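Local coordinates for protein dihydrofolate reductase, putative (Aspergillus flavus, PDB 6DRS) that probably catalyses the NADPH-dependent reduction of dihydrofolate to tetrahydrofolate, and is bound here by NADP and a small-molecule antifolate inhibitor, at residues 19-24 with 200-205; 32-37 with 191-196; 55-60 with 79-84. All blocks are in the same frame, centred on the assembly; numbering follows the deposited sequence.

Contact 1 of 3, residues 19-24 with 200-205; sequences REKTLL and PIDEEL
Thr22 and Glu203 share the one direct hydrogen bond between residues 19-24 and 200-205. The backbone N-H of Thr22 donates to Glu203 OE1, 2.9 Å from N to OE1, bent at the hydrogen to 148° and approaching nearly in line with the carboxylate C-O bond. Glu203 reaches this N-H because its chain bends about the CB-CG bond (chi2 -63°), and the same OE1 comes to rest 3.3 Å from Lys21 CB.

Water carries the second set of polar links, both through Asp202 OD2. One water donates to OD2 and accepts from Lys21 NZ, at 3.2 Å from that nitrogen; the charges themselves stay 4.2 Å apart between NZ and OD2, beyond a salt bridge. A second water donates to OD2 and accepts from Leu24 N at 2.7 Å, tying the carboxylate to the strand backbone. The other oxygen, OD1, turns its anti lone pair to the N-H of Glu203, 2.7 Å from that nitrogen, so Asp202 holds its own neighbour rather than capping the short helix 203-206 that starts after it.

This is where the β-hairpin of strands 7-17 and 22-27, with Leu23 hydrogen-bonded to Ile16, meets the chain leaving strand 197-198.

Non-bonded packing fills the remainder. Asp202 CB presses against Thr22 O, a buried carbonyl oxygen for which no hydrogen-bonding partner is modelled, and lies 3.9 Å from Leu24 CG; Leu23 CD2 runs beside the carboxylate. Leu24 CD1 packs against Ile201 O and Asp202 CA and makes an apolar contact with Leu205 CD1, 4.4 Å away, and both leucines rest on Met178 of strand 174-183.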
loop_
_atom_site.group_PDB
_atom_site.type_symbol
_atom_site.label_atom_id
_atom_site.label_comp_id
_atom_site.label_asym_id
_atom_site.label_seq_id
_atom_site.Cartn_x
_atom_site.Cartn_y
_atom_site.Cartn_z
ATOM N N ARG A 19 3.619 26.732 8.485
ATOM C CA ARG A 19 4.479 27.898 8.240
ATOM C C ARG A 19 5.777 27.459 7.539
ATOM O O ARG A 19 6.179 28.075 6.562
ATOM C CB ARG A 19 4.741 28.685 9.532
ATOM C CG ARG A 19 4.707 30.199 9.353
ATOM C CD ARG A 19 5.372 31.011 10.456
ATOM N NE ARG A 19 6.761 30.617 10.687
ATOM C CZ ARG A 19 7.839 31.149 10.105
ATOM N NH1 ARG A 19 7.742 32.232 9.351
ATOM N NH2 ARG A 19 9.021 30.585 10.276
ATOM N N GLU A 20 6.397 26.376 7.996
ATOM C CA GLU A 20 7.734 25.966 7.532
ATOM C C GLU A 20 7.650 25.115 6.252
ATOM O O GLU A 20 8.519 25.223 5.404
ATOM C CB GLU A 20 8.497 25.254 8.651
ATOM C CG GLU A 20 8.135 25.754 10.042
ATOM C CD GLU A 20 6.869 25.157 10.655
ATOM O OE1 GLU A 20 6.985 24.461 11.684
ATOM O OE2 GLU A 20 5.760 25.394 10.114
ATOM N N LYS A 21 6.630 24.269 6.088
ATOM C CA LYS A 21 6.551 23.403 4.893
ATOM C C LYS A 21 5.152 22.800 4.784
ATOM O O LYS A 21 4.402 22.802 5.753
ATOM C CB LYS A 21 7.595 22.288 4.970
ATOM C CG LYS A 21 7.560 21.451 6.238
ATOM C CD LYS A 21 8.688 20.461 6.308
ATOM C CE LYS A 21 8.728 19.739 7.635
ATOM N NZ LYS A 21 9.892 18.825 7.715
ATOM N N THR A 22 4.795 22.314 3.603
ATOM C CA THR A 22 3.613 21.493 3.483
ATOM C C THR A 22 3.944 20.077 3.962
ATOM O O THR A 22 4.847 19.420 3.422
ATOM C CB THR A 22 3.113 21.449 2.041
ATOM O OG1 THR A 22 2.850 22.806 1.680
ATOM C CG2 THR A 22 1.863 20.611 1.878
ATOM N N LEU A 23 3.224 19.621 4.982
ATOM C CA LEU A 23 3.308 18.227 5.444
ATOM C C LEU A 23 2.354 17.376 4.589
ATOM O O LEU A 23 1.415 17.914 3.940
ATOM C CB LEU A 23 2.905 18.158 6.921
ATOM C CG LEU A 23 3.855 18.834 7.910
ATOM C CD1 LEU A 23 3.242 18.883 9.303
ATOM C CD2 LEU A 23 5.220 18.150 7.936
ATOM N N LEU A 24 2.608 16.061 4.584
ATOM C CA LEU A 24 1.764 15.092 3.853
ATOM C C LEU A 24 1.134 14.133 4.878
ATOM O O LEU A 24 1.794 13.214 5.369
ATOM C CB LEU A 24 2.633 14.352 2.829
ATOM C CG LEU A 24 3.234 15.207 1.705
ATOM C CD1 LEU A 24 4.079 14.336 0.790
ATOM C CD2 LEU A 24 2.149 15.935 0.908
ATOM N N PRO A 200 7.303 10.513 5.701
ATOM C CA PRO A 200 8.589 10.892 6.286
ATOM C C PRO A 200 9.375 11.924 5.457
ATOM O O PRO A 200 10.391 12.461 5.934
ATOM C CB PRO A 200 9.421 9.601 6.413
ATOM C CG PRO A 200 8.419 8.480 6.185
ATOM C CD PRO A 200 7.305 9.077 5.353
ATOM N N ILE A 201 8.945 12.190 4.230
ATOM C CA ILE A 201 9.549 13.209 3.366
ATOM C C ILE A 201 8.360 13.926 2.738
ATOM O O ILE A 201 7.276 13.326 2.647
ATOM C CB ILE A 201 10.484 12.578 2.304
ATOM C CG1 ILE A 201 9.761 11.533 1.446
ATOM C CG2 ILE A 201 11.734 11.994 2.964
ATOM C CD1 ILE A 201 10.539 11.060 0.230
ATOM N N ASP A 202 8.535 15.186 2.349
ATOM C CA ASP A 202 7.405 15.974 1.848
ATOM C C ASP A 202 7.911 16.971 0.805
ATOM O O ASP A 202 7.472 16.965 -0.341
ATOM C CB ASP A 202 6.661 16.708 2.970
ATOM C CG ASP A 202 7.558 17.094 4.141
ATOM O OD1 ASP A 202 8.623 17.722 3.896
ATOM O OD2 ASP A 202 7.207 16.740 5.297
ATOM N N GLU A 203 8.824 17.826 1.230
ATOM C CA GLU A 203 9.269 18.930 0.415
ATOM C C GLU A 203 10.174 18.394 -0.699
ATOM O O GLU A 203 10.120 18.875 -1.839
ATOM C CB GLU A 203 9.951 19.986 1.291
ATOM C CG GLU A 203 8.962 20.865 2.057
ATOM C CD GLU A 203 8.027 21.734 1.216
ATOM O OE1 GLU A 203 6.917 22.078 1.699
ATOM O OE2 GLU A 203 8.402 22.068 0.071
ATOM N N GLU A 204 10.931 17.350 -0.384
ATOM C CA GLU A 204 11.854 16.836 -1.348
ATOM C C GLU A 204 11.115 16.207 -2.543
ATOM O O GLU A 204 11.679 16.184 -3.632
ATOM C CB GLU A 204 12.961 16.034 -0.669
ATOM C CG GLU A 204 12.578 14.624 -0.293
ATOM C CD GLU A 204 13.508 14.042 0.763
ATOM O OE1 GLU A 204 13.662 14.688 1.845
ATOM O OE2 GLU A 204 14.093 12.945 0.505
ATOM N N LEU A 205 9.863 15.752 -2.371
ATOM C CA LEU A 205 9.030 15.296 -3.491
ATOM C C LEU A 205 8.385 16.494 -4.194
ATOM O O LEU A 205 8.377 16.565 -5.412
ATOM C CB LEU A 205 7.922 14.372 -2.978
ATOM C CG LEU A 205 8.382 13.145 -2.198
ATOM C CD1 LEU A 205 7.179 12.391 -1.656
ATOM C CD2 LEU A 205 9.261 12.248 -3.065
HETATM O O HOH W 1 8.362 16.058 7.836
HETATM O O HOH W 2 4.961 15.142 5.512
#

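Contact 2 of 3, residues 32-37 with 191-196; sequences LPWPRI and AVFECD. With NAP (NADP nicotinamide-adenine-dinucleotide phosphate), chain H.
Phe193 pushes its ring into a hollow formed by Pro33, Trp34 and Pro35. The floor of that hollow is Trp34 CB, which sits over one face of the phenyl ring, 4.0 Å from its centroid and 27° off the normal, in a CH-π contact whose closest ring atom is CZ at 3.6 Å. Pro33 O reaches Phe193 CD1 at 3.5 Å on an oblique approach, and Pro35 CD borders CE1 at 4.1 Å.

The indole goes another way. With CG of Trp34 placed between its backbone N and carbonyl carbon (chi1 42°), the ring swings away from residues 191-196 and leaves CB to do the touching; Phe193 CD2 lies at the edge of the indole, near its plane. The bicycle is wedged instead within its own loop: Pro33 CD and Leu32 CB lie over one face, and Ile37 CD1 lies over the opposite one, 3.4 Å above the plane, all three offset toward the rim.

A second bump fits further along, where the Pro33 ring faces the thiol of Cys195, with Pro33 CG 3.5 Å from Cys195 SG. Beside this apolar patch a water donates a hydrogen bond to Pro33 O, at 3.0 Å, and lies close to Glu194 O as well. Phe193 also takes part in a cation-π interaction with Lys183.

On the far side of the loop, Leu32 CD2 comes within 3.5 Å of the carboxamide N7N of NADP, and Leu32 touches the inhibitor too. The Leu-Pro-Trp sequence ahead of helix 38-49 is the familiar active-site loop of dihydrofolate reductases, lying beside the nicotinamide and the antifolate, and here residues 191-196 back it from behind.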
loop_
_atom_site.group_PDB
_atom_site.type_symbol
_atom_site.label_atom_id
_atom_site.label_comp_id
_atom_site.label_asym_id
_atom_site.label_seq_id
_atom_site.Cartn_x
_atom_site.Cartn_y
_atom_site.Cartn_z
ATOM N N LEU A 32 -7.137 5.928 8.772
ATOM C CA LEU A 32 -6.875 6.969 7.753
ATOM C C LEU A 32 -7.506 8.289 8.212
ATOM O O LEU A 32 -8.384 8.282 9.058
ATOM C CB LEU A 32 -7.435 6.570 6.384
ATOM C CG LEU A 32 -6.866 5.278 5.783
ATOM C CD1 LEU A 32 -7.532 4.964 4.450
ATOM C CD2 LEU A 32 -5.353 5.361 5.628
ATOM N N PRO A 33 -7.052 9.425 7.630
ATOM C CA PRO A 33 -7.562 10.717 8.081
ATOM C C PRO A 33 -8.949 11.053 7.522
ATOM O O PRO A 33 -9.550 11.999 7.996
ATOM C CB PRO A 33 -6.564 11.747 7.526
ATOM C CG PRO A 33 -5.302 10.953 7.287
ATOM C CD PRO A 33 -5.841 9.622 6.805
ATOM N N TRP A 34 -9.431 10.345 6.501
ATOM C CA TRP A 34 -10.602 10.819 5.753
ATOM C C TRP A 34 -11.674 9.736 5.717
ATOM O O TRP A 34 -11.373 8.563 5.845
ATOM C CB TRP A 34 -10.232 11.176 4.308
ATOM C CG TRP A 34 -9.301 10.175 3.689
ATOM C CD1 TRP A 34 -9.618 8.936 3.203
ATOM C CD2 TRP A 34 -7.876 10.305 3.569
ATOM N NE1 TRP A 34 -8.488 8.294 2.776
ATOM C CE2 TRP A 34 -7.406 9.111 2.983
ATOM C CE3 TRP A 34 -6.953 11.312 3.880
ATOM C CZ2 TRP A 34 -6.054 8.921 2.698
ATOM C CZ3 TRP A 34 -5.619 11.124 3.603
ATOM C CH2 TRP A 34 -5.176 9.926 3.032
ATOM N N PRO A 35 -12.916 10.136 5.441
ATOM C CA PRO A 35 -13.930 9.134 5.176
ATOM C C PRO A 35 -13.455 8.263 3.999
ATOM O O PRO A 35 -12.591 8.689 3.240
ATOM C CB PRO A 35 -15.141 9.967 4.744
ATOM C CG PRO A 35 -14.921 11.304 5.405
ATOM C CD PRO A 35 -13.430 11.503 5.290
ATOM N N ARG A 36 -14.054 7.088 3.839
ATOM C CA ARG A 36 -13.653 6.097 2.856
ATOM C C ARG A 36 -13.684 6.687 1.437
ATOM O O ARG A 36 -14.713 7.139 0.951
ATOM C CB ARG A 36 -14.596 4.898 2.982
ATOM C CG ARG A 36 -14.429 3.824 1.914
ATOM C CD ARG A 36 -15.141 2.529 2.273
ATOM N NE ARG A 36 -14.670 1.439 1.424
ATOM C CZ ARG A 36 -15.190 1.118 0.239
ATOM N NH1 ARG A 36 -16.382 1.583 -0.109
ATOM N NH2 ARG A 36 -14.508 0.343 -0.591
ATOM N N ILE A 37 -12.548 6.631 0.750
ATOM C CA ILE A 37 -12.541 6.987 -0.665
ATOM C C ILE A 37 -12.566 5.704 -1.510
ATOM O O ILE A 37 -11.520 5.063 -1.690
ATOM C CB ILE A 37 -11.324 7.886 -0.967
ATOM C CG1 ILE A 37 -11.230 9.028 0.050
ATOM C CG2 ILE A 37 -11.373 8.394 -2.400
ATOM C CD1 ILE A 37 -10.000 9.910 -0.038
ATOM N N ALA A 191 -10.319 23.431 3.240
ATOM C CA ALA A 191 -10.026 22.951 4.614
ATOM C C ALA A 191 -8.930 21.870 4.578
ATOM O O ALA A 191 -8.632 21.285 3.518
ATOM C CB ALA A 191 -11.293 22.443 5.273
ATOM N N VAL A 192 -8.347 21.587 5.741
ATOM C CA VAL A 192 -7.260 20.647 5.850
ATOM C C VAL A 192 -7.665 19.491 6.782
ATOM O O VAL A 192 -8.409 19.721 7.728
ATOM C CB VAL A 192 -6.011 21.403 6.324
ATOM C CG1 VAL A 192 -5.015 20.507 7.027
ATOM C CG2 VAL A 192 -5.362 22.079 5.133
ATOM N N PHE A 193 -7.240 18.250 6.479
ATOM C CA PHE A 193 -7.529 17.100 7.368
ATOM C C PHE A 193 -6.556 17.103 8.551
ATOM O O PHE A 193 -5.363 17.349 8.396
ATOM C CB PHE A 193 -7.402 15.751 6.644
ATOM C CG PHE A 193 -8.563 15.390 5.753
ATOM C CD1 PHE A 193 -9.785 15.022 6.289
ATOM C CD2 PHE A 193 -8.432 15.415 4.364
ATOM C CE1 PHE A 193 -10.850 14.684 5.464
ATOM C CE2 PHE A 193 -9.502 15.094 3.543
ATOM C CZ PHE A 193 -10.713 14.732 4.090
ATOM N N GLU A 194 -7.085 16.789 9.723
ATOM C CA GLU A 194 -6.258 16.579 10.908
ATOM C C GLU A 194 -5.549 15.219 10.799
ATOM O O GLU A 194 -6.204 14.218 10.564
ATOM C CB GLU A 194 -7.167 16.621 12.135
ATOM C CG GLU A 194 -6.439 16.283 13.418
ATOM C CD GLU A 194 -7.279 16.299 14.689
ATOM O OE1 GLU A 194 -8.499 16.582 14.635
ATOM O OE2 GLU A 194 -6.701 15.999 15.730
ATOM N N CYS A 195 -4.236 15.186 11.050
ATOM C CA CYS A 195 -3.433 13.963 10.937
ATOM C C CYS A 195 -2.437 13.890 12.105
ATOM O O CYS A 195 -1.909 14.927 12.504
ATOM C CB CYS A 195 -2.645 13.980 9.633
ATOM S SG CYS A 195 -3.703 13.996 8.159
ATOM N N ASP A 196 -2.175 12.709 12.663
ATOM C CA ASP A 196 -1.108 12.588 13.686
ATOM C C ASP A 196 0.072 11.823 13.088
ATOM O O ASP A 196 1.124 11.681 13.732
ATOM C CB ASP A 196 -1.584 11.926 14.985
ATOM C CG ASP A 196 -2.332 10.615 14.774
ATOM O OD1 ASP A 196 -2.030 9.925 13.801
ATOM O OD2 ASP A 196 -3.235 10.308 15.571
HETATM P PA NAP H . 3.524 1.587 11.174
HETATM O O1A NAP H . 2.387 1.043 10.356
HETATM O O2A NAP H . 4.837 2.090 10.693
HETATM O O5B NAP H . 3.823 0.511 12.354
HETATM C C5B NAP H . 4.648 0.783 13.503
HETATM C C4B NAP H . 4.937 -0.573 14.113
HETATM O O4B NAP H . 5.714 -1.342 13.193
HETATM C C3B NAP H . 5.784 -0.525 15.375
HETATM O O3B NAP H . 4.958 -0.314 16.531
HETATM C C2B NAP H . 6.426 -1.900 15.367
HETATM O O2B NAP H . 5.454 -2.891 15.692
HETATM C C1B NAP H . 6.675 -2.149 13.891
HETATM N N9A NAP H . 7.997 -1.689 13.503
HETATM C C8A NAP H . 8.192 -0.444 13.040
HETATM N N7A NAP H . 9.498 -0.268 12.748
HETATM C C5A NAP H . 10.152 -1.419 13.016
HETATM C C6A NAP H . 11.555 -1.881 12.921
HETATM N N6A NAP H . 12.465 -1.019 12.446
HETATM N N1A NAP H . 11.886 -3.138 13.289
HETATM C C2A NAP H . 10.920 -3.958 13.742
HETATM N N3A NAP H . 9.614 -3.595 13.855
HETATM C C4A NAP H . 9.159 -2.359 13.524
HETATM O O3 NAP H . 2.812 2.683 12.168
HETATM P PN NAP H . 2.671 4.297 11.991
HETATM O O1N NAP H . 3.885 4.898 11.418
HETATM O O2N NAP H . 2.161 4.707 13.355
HETATM O O5D NAP H . 1.464 4.413 10.949
HETATM C C5D NAP H . 0.201 3.866 11.239
HETATM C C4D NAP H . -0.741 4.962 10.793
HETATM O O4D NAP H . -0.436 5.283 9.435
HETATM C C3D NAP H . -2.211 4.620 10.852
HETATM O O3D NAP H . -2.912 5.842 11.206
HETATM C C2D NAP H . -2.509 4.223 9.431
HETATM O O2D NAP H . -3.868 4.425 9.139
HETATM C C1D NAP H . -1.615 5.149 8.636
HETATM N N1N NAP H . -1.306 4.622 7.290
HETATM C C2N NAP H . -1.699 5.351 6.221
HETATM C C3N NAP H . -1.466 4.912 4.901
HETATM C C7N NAP H . -1.911 5.769 3.718
HETATM O O7N NAP H . -1.617 5.453 2.560
HETATM N N7N NAP H . -2.632 6.876 3.976
HETATM C C4N NAP H . -0.844 3.661 4.717
HETATM C C5N NAP H . -0.460 2.934 5.845
HETATM C C6N NAP H . -0.712 3.420 7.130
HETATM P P2B NAP H . 5.314 -3.463 17.190
HETATM O O1X NAP H . 4.796 -2.306 18.033
HETATM O O2X NAP H . 4.196 -4.475 17.046
HETATM O O3X NAP H . 6.743 -3.844 17.429
HETATM O O HOH W 3 -8.596 14.001 9.988
#

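Contact 3 of 3, residues 55-60 with 79-84; sequences GTTNAM and KRINVI. With SO4 (sulfate ion), chain F.
Ala59 and Ile81 form a parallel β bridge at the tight centre of this contact, with CB atoms 3.9 Å apart. Three backbone hydrogen bonds of 2.8 to 2.9 Å, Ile81 N to Asn58 O, Met60 N to Ile81 O and Val83 N to Met60 O, stitch the strands. The first is nearly straight, at 174°. Thr57 CG2 packs on Ile81 CG1.

Met60 adds a close side-chain fit. Its bend at the last torsion (chi3 -58°) brings CE over one face of the Arg80 guanidinium and within 3.6 Å of Asn82 OD1, while SD lies 3.6 Å from Arg80 CD. The guanidinium is held by Thr48 and Gly78 and reaches the inhibitor through a weak hydrogen bond from NH1.

The other end is looser. A water bridges Asn58 N and Lys79 O, where the strands no longer bond directly; Lys79 itself is exposed. Thr57 OG1, which also hydrogen-bonds with Ile126 N, donates to O2 of a sulfate, 3.0 Å away, probably picked up from the crystallisation liquor.

The pair forms the parallel strands of the β-α-β unit through helix 64-69. Strand 57-63 is flanked by strand 150-157 and strand 81-85 by 128-132; helix 38-49 covers Met60 and Arg80, and helix 135-146 covers Ile81 and Val83.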
loop_
_atom_site.group_PDB
_atom_site.type_symbol
_atom_site.label_atom_id
_atom_site.label_comp_id
_atom_site.label_asym_id
_atom_site.label_seq_id
_atom_site.Cartn_x
_atom_site.Cartn_y
_atom_site.Cartn_z
ATOM N N GLY A 55 1.191 -16.741 -12.617
ATOM C CA GLY A 55 1.659 -17.652 -11.577
ATOM C C GLY A 55 2.495 -16.971 -10.507
ATOM O O GLY A 55 3.282 -17.646 -9.866
ATOM N N THR A 56 2.367 -15.654 -10.306
ATOM C CA THR A 56 3.081 -14.995 -9.198
ATOM C C THR A 56 2.079 -14.307 -8.269
ATOM O O THR A 56 0.924 -14.083 -8.622
ATOM C CB THR A 56 4.149 -14.014 -9.690
ATOM O OG1 THR A 56 3.450 -13.048 -10.479
ATOM C CG2 THR A 56 5.212 -14.693 -10.526
ATOM N N THR A 57 2.545 -14.017 -7.059
ATOM C CA THR A 57 1.721 -13.332 -6.055
ATOM C C THR A 57 2.521 -12.144 -5.519
ATOM O O THR A 57 3.703 -12.303 -5.215
ATOM C CB THR A 57 1.263 -14.281 -4.943
ATOM O OG1 THR A 57 0.377 -15.248 -5.521
ATOM C CG2 THR A 57 0.531 -13.525 -3.852
ATOM N N ASN A 58 1.885 -10.964 -5.440
ATOM C CA ASN A 58 2.569 -9.792 -4.885
ATOM C C ASN A 58 2.579 -9.895 -3.362
ATOM O O ASN A 58 1.651 -10.516 -2.779
ATOM C CB ASN A 58 1.892 -8.477 -5.286
ATOM C CG ASN A 58 1.843 -8.292 -6.786
ATOM O OD1 ASN A 58 2.565 -8.973 -7.517
ATOM N ND2 ASN A 58 0.967 -7.409 -7.239
ATOM N N ALA A 59 3.637 -9.327 -2.767
ATOM C CA ALA A 59 3.752 -9.153 -1.315
ATOM C C ALA A 59 3.530 -7.667 -0.960
ATOM O O ALA A 59 3.994 -6.749 -1.695
ATOM C CB ALA A 59 5.116 -9.600 -0.837
ATOM N N MET A 60 2.839 -7.428 0.160
ATOM C CA MET A 60 2.768 -6.077 0.778
ATOM C C MET A 60 3.535 -6.091 2.107
ATOM O O MET A 60 3.244 -6.888 2.987
ATOM C CB MET A 60 1.313 -5.677 1.022
ATOM C CG MET A 60 0.565 -5.539 -0.268
ATOM S SD MET A 60 -1.122 -5.138 0.095
ATOM C CE MET A 60 -1.603 -6.536 1.118
ATOM N N LYS A 79 -5.387 -12.356 -1.485
ATOM C CA LYS A 79 -4.825 -12.452 -2.821
ATOM C C LYS A 79 -3.467 -11.771 -2.864
ATOM O O LYS A 79 -2.950 -11.515 -3.964
ATOM C CB LYS A 79 -5.751 -11.878 -3.895
ATOM C CG LYS A 79 -6.985 -12.723 -4.146
ATOM C CD LYS A 79 -7.957 -12.118 -5.097
ATOM C CE LYS A 79 -9.246 -12.914 -5.089
ATOM N NZ LYS A 79 -9.895 -12.833 -6.416
ATOM N N ARG A 80 -2.900 -11.516 -1.694
ATOM C CA ARG A 80 -1.539 -11.030 -1.629
ATOM C C ARG A 80 -0.798 -11.749 -0.491
ATOM O O ARG A 80 -1.408 -12.382 0.358
ATOM C CB ARG A 80 -1.543 -9.520 -1.388
ATOM C CG ARG A 80 -1.808 -8.682 -2.632
ATOM C CD ARG A 80 -2.598 -7.441 -2.279
ATOM N NE ARG A 80 -3.964 -7.745 -1.849
ATOM C CZ ARG A 80 -4.885 -6.843 -1.494
ATOM N NH1 ARG A 80 -4.638 -5.540 -1.579
ATOM N NH2 ARG A 80 -6.064 -7.257 -1.064
ATOM N N ILE A 81 0.505 -11.648 -0.476
ATOM C CA ILE A 81 1.294 -12.082 0.674
ATOM C C ILE A 81 1.416 -10.874 1.621
ATOM O O ILE A 81 1.910 -9.816 1.219
ATOM C CB ILE A 81 2.683 -12.540 0.177
ATOM C CG1 ILE A 81 2.567 -13.754 -0.751
ATOM C CG2 ILE A 81 3.632 -12.791 1.345
ATOM C CD1 ILE A 81 3.702 -13.887 -1.742
ATOM N N ASN A 82 0.893 -10.998 2.831
ATOM C CA ASN A 82 0.935 -9.936 3.788
ATOM C C ASN A 82 2.165 -10.151 4.659
ATOM O O ASN A 82 2.376 -11.253 5.181
ATOM C CB ASN A 82 -0.332 -9.913 4.633
ATOM C CG ASN A 82 -1.575 -9.575 3.842
ATOM O OD1 ASN A 82 -2.196 -8.550 4.102
ATOM N ND2 ASN A 82 -1.988 -10.439 2.920
ATOM N N VAL A 83 3.011 -9.135 4.766
ATOM C CA VAL A 83 4.230 -9.291 5.556
ATOM C C VAL A 83 4.227 -8.250 6.677
ATOM O O VAL A 83 4.369 -7.054 6.401
ATOM C CB VAL A 83 5.507 -9.201 4.699
ATOM C CG1 VAL A 83 6.745 -9.497 5.541
ATOM C CG2 VAL A 83 5.440 -10.125 3.492
ATOM N N ILE A 84 4.046 -8.702 7.917
ATOM C CA ILE A 84 3.840 -7.792 9.060
ATOM C C ILE A 84 5.166 -7.625 9.803
ATOM O O ILE A 84 5.723 -8.610 10.286
ATOM C CB ILE A 84 2.714 -8.287 9.993
ATOM C CG1 ILE A 84 1.366 -8.369 9.276
ATOM C CG2 ILE A 84 2.627 -7.407 11.239
ATOM C CD1 ILE A 84 0.974 -9.740 8.778
HETATM S S SO4 F . 2.437 -18.225 -6.528
HETATM O O1 SO4 F . 1.062 -18.391 -7.068
HETATM O O2 SO4 F . 2.744 -16.783 -6.564
HETATM O O3 SO4 F . 2.556 -18.694 -5.125
HETATM O O4 SO4 F . 3.418 -18.991 -7.335
HETATM O O HOH W 4 -0.892 -10.644 -5.790
#

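From the N terminus, the chain opens contact 1 at residues 19-24, contact 2 at 32-37 and contact 3 at 55-60. Contact 3 closes first, through a β-α-β crossover of only 18 intervening residues; contact 2 closes at 191-196 and contact 1 at 200-205, so the three loops nest one inside another and none cross. Contacts 1 and 2 are neighbours along the chain, their centres about 17 Å apart, and together bring the region after strand 174-183 against the N-terminal hairpin and the active-site loop. Contact 3 lies across the chain's centre, about 31 Å from contact 1 between centres, yet both reach the same sheet.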